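Local coordinates for CobC (Shigella flexneri 2a, PDB 6NRU), which probably removes the phosphate from adenosylcobalamin 5'-phosphate and alpha-ribazole 5'-phosphate in assembly of the nucleotide loop of vitamin B12, at residues Ala136-Ser139 and Glu140-His143. Sequence-based numbering, arbitrary orientation.
Sequences ARLS and EYQH
From Arg137 to Gln142 the chain winds through a short run of overlapping 3-10 turns, with Ser139 and Glu140 as its clear 3-10 residues, and three successive i-to-i+3 backbone hydrogen bonds hold it: Glu140 N to Arg137 O at 3.0 Å, Tyr141 N to Leu138 O at 2.9 Å and Gln142 N to Ser139 O at 3.2 Å. All three bonds are bent. The run follows helix 124-136 and leads toward strand 146-151 in the alpha/beta fold of this branch 1 histidine phosphatase, away from the catalytic residues.

Leu138 and Tyr141, three residues apart, form the buried, apolar side. Tyr141 also rests on Leu52 and Leu54 of strand 52-55, so an aromatic residue suits the place, its broad ring bridging turn and sheet. With chi1 at -50°, CG stands anti to the carbonyl carbon, and the ring lies beside Arg137 O and Leu138 CA, oblique to both, with its CD2 4.2 Å from Leu138 CD2. Glu140 CG sits 4.1 Å above the ring plane, over its centre, so the aliphatic part of an exposed acid packs on the tyrosine.

On the outer side, Arg137 and Glu140 extend alongside each other, the guanidinium and carboxylate planes 24° apart. Their opposite charges may attract weakly, but the arginine's salt bridge is made through NH2 with Glu81. Long side chains suit this place, pairing aliphatic stems with polar ends. Between the two side chains the nearest approach is Glu140 OE1 to the methylene CD of Arg137, 3.9 Å.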
ATOM      1  N   ALA A 136      11.213  -7.265  -8.250  1.00 40.31           N
ATOM      2  CA  ALA A 136      11.892  -8.089  -9.244  1.00 42.17           C
ATOM      3  C   ALA A 136      10.958  -8.544 -10.356  1.00 44.45           C
ATOM      4  O   ALA A 136      11.435  -8.943 -11.424  1.00 47.43           O
ATOM      5  CB  ALA A 136      12.529  -9.307  -8.577  1.00 43.72           C
ATOM      6  N   ARG A 137       9.645  -8.491 -10.130  1.00 43.80           N
ATOM      7  CA  ARG A 137       8.654  -8.896 -11.117  1.00 46.12           C
ATOM      8  C   ARG A 137       8.273  -7.781 -12.082  1.00 45.65           C
ATOM      9  O   ARG A 137       7.514  -8.034 -13.022  1.00 47.82           O
ATOM     10  CB  ARG A 137       7.388  -9.398 -10.418  1.00 46.49           C
ATOM     11  CG  ARG A 137       7.465 -10.830  -9.930  1.00 51.67           C
ATOM     12  CD  ARG A 137       6.072 -11.388  -9.724  1.00 55.89           C
ATOM     13  NE  ARG A 137       6.064 -12.559  -8.854  1.00 61.56           N
ATOM     14  CZ  ARG A 137       5.008 -12.951  -8.147  1.00 64.23           C
ATOM     15  NH1 ARG A 137       3.876 -12.260  -8.207  1.00 63.37           N
ATOM     16  NH2 ARG A 137       5.081 -14.030  -7.379  1.00 67.28           N
ATOM     17  N   LEU A 138       8.769  -6.560 -11.870  1.00 44.20           N
ATOM     18  CA  LEU A 138       8.332  -5.433 -12.688  1.00 43.56           C
ATOM     19  C   LEU A 138       8.781  -5.575 -14.136  1.00 49.50           C
ATOM     20  O   LEU A 138       8.112  -5.066 -15.042  1.00 51.81           O
ATOM     21  CB  LEU A 138       8.855  -4.126 -12.094  1.00 37.90           C
ATOM     22  CG  LEU A 138       8.195  -3.689 -10.787  1.00 32.34           C
ATOM     23  CD1 LEU A 138       8.858  -2.436 -10.257  1.00 29.48           C
ATOM     24  CD2 LEU A 138       6.702  -3.463 -10.980  1.00 31.09           C
ATOM     25  N   SER A 139       9.902  -6.262 -14.371  1.00 52.98           N
ATOM     26  CA  SER A 139      10.354  -6.505 -15.737  1.00 59.06           C
ATOM     27  C   SER A 139       9.316  -7.279 -16.533  1.00 61.48           C
ATOM     28  O   SER A 139       9.250  -7.153 -17.760  1.00 66.13           O
ATOM     29  CB  SER A 139      11.677  -7.266 -15.716  1.00 64.16           C
ATOM     30  OG  SER A 139      11.576  -8.419 -14.898  1.00 66.35           O
ATOM     31  N   GLU A 140       8.501  -8.082 -15.851  1.00 57.24           N
ATOM     32  CA  GLU A 140       7.437  -8.820 -16.512  1.00 58.23           C
ATOM     33  C   GLU A 140       6.339  -7.902 -17.039  1.00 55.38           C
ATOM     34  O   GLU A 140       5.605  -8.292 -17.951  1.00 58.51           O
ATOM     35  CB  GLU A 140       6.906  -9.877 -15.536  1.00 60.49           C
ATOM     36  CG  GLU A 140       5.415 -10.134 -15.527  1.00 64.08           C
ATOM     37  CD  GLU A 140       4.989 -10.939 -14.310  1.00 66.06           C
ATOM     38  OE1 GLU A 140       5.874 -11.488 -13.616  1.00 66.57           O
ATOM     39  OE2 GLU A 140       3.771 -11.042 -14.056  1.00 67.12           O
ATOM     40  N   TYR A 141       6.241  -6.674 -16.526  1.00 50.47           N
ATOM     41  CA  TYR A 141       5.291  -5.688 -17.023  1.00 49.62           C
ATOM     42  C   TYR A 141       5.945  -4.642 -17.921  1.00 49.91           C
ATOM     43  O   TYR A 141       5.400  -3.544 -18.076  1.00 48.80           O
ATOM     44  CB  TYR A 141       4.592  -4.988 -15.860  1.00 47.23           C
ATOM     45  CG  TYR A 141       4.010  -5.925 -14.838  1.00 50.37           C
ATOM     46  CD1 TYR A 141       2.911  -6.715 -15.141  1.00 53.72           C
ATOM     47  CD2 TYR A 141       4.558  -6.020 -13.564  1.00 49.20           C
ATOM     48  CE1 TYR A 141       2.372  -7.572 -14.206  1.00 54.04           C
ATOM     49  CE2 TYR A 141       4.026  -6.877 -12.624  1.00 49.17           C
ATOM     50  CZ  TYR A 141       2.933  -7.650 -12.951  1.00 51.54           C
ATOM     51  OH  TYR A 141       2.398  -8.507 -12.020  1.00 52.09           O
ATOM     52  N   GLN A 142       7.090  -4.965 -18.526  1.00 51.93           N
ATOM     53  CA  GLN A 142       7.878  -3.977 -19.257  1.00 53.30           C
ATOM     54  C   GLN A 142       7.139  -3.365 -20.441  1.00 58.22           C
ATOM     55  O   GLN A 142       7.579  -2.326 -20.948  1.00 60.54           O
ATOM     56  CB  GLN A 142       9.178  -4.609 -19.744  1.00 55.94           C
ATOM     57  CG  GLN A 142       8.979  -5.670 -20.802  1.00 60.35           C
ATOM     58  CD  GLN A 142      10.240  -6.460 -21.077  1.00 62.44           C
ATOM     59  OE1 GLN A 142      10.180  -7.600 -21.542  1.00 62.81           O
ATOM     60  NE2 GLN A 142      11.392  -5.859 -20.796  1.00 60.02           N
ATOM     61  N   HIS A 143       6.043  -3.964 -20.894  1.00 60.74           N
ATOM     62  CA  HIS A 143       5.320  -3.462 -22.055  1.00 64.74           C
ATOM     63  C   HIS A 143       4.195  -2.502 -21.691  1.00 63.93           C
ATOM     64  O   HIS A 143       3.447  -2.082 -22.581  1.00 67.16           O
ATOM     65  CB  HIS A 143       4.764  -4.633 -22.868  1.00 68.87           C
ATOM     66  CG  HIS A 143       5.824  -5.526 -23.430  1.00 71.41           C
ATOM     67  ND1 HIS A 143       5.577  -6.825 -23.820  1.00 75.50           N
ATOM     68  CD2 HIS A 143       7.140  -5.307 -23.665  1.00 71.32           C
ATOM     69  CE1 HIS A 143       6.694  -7.368 -24.270  1.00 78.08           C
ATOM     70  NE2 HIS A 143       7.658  -6.467 -24.187  1.00 75.68           N
TER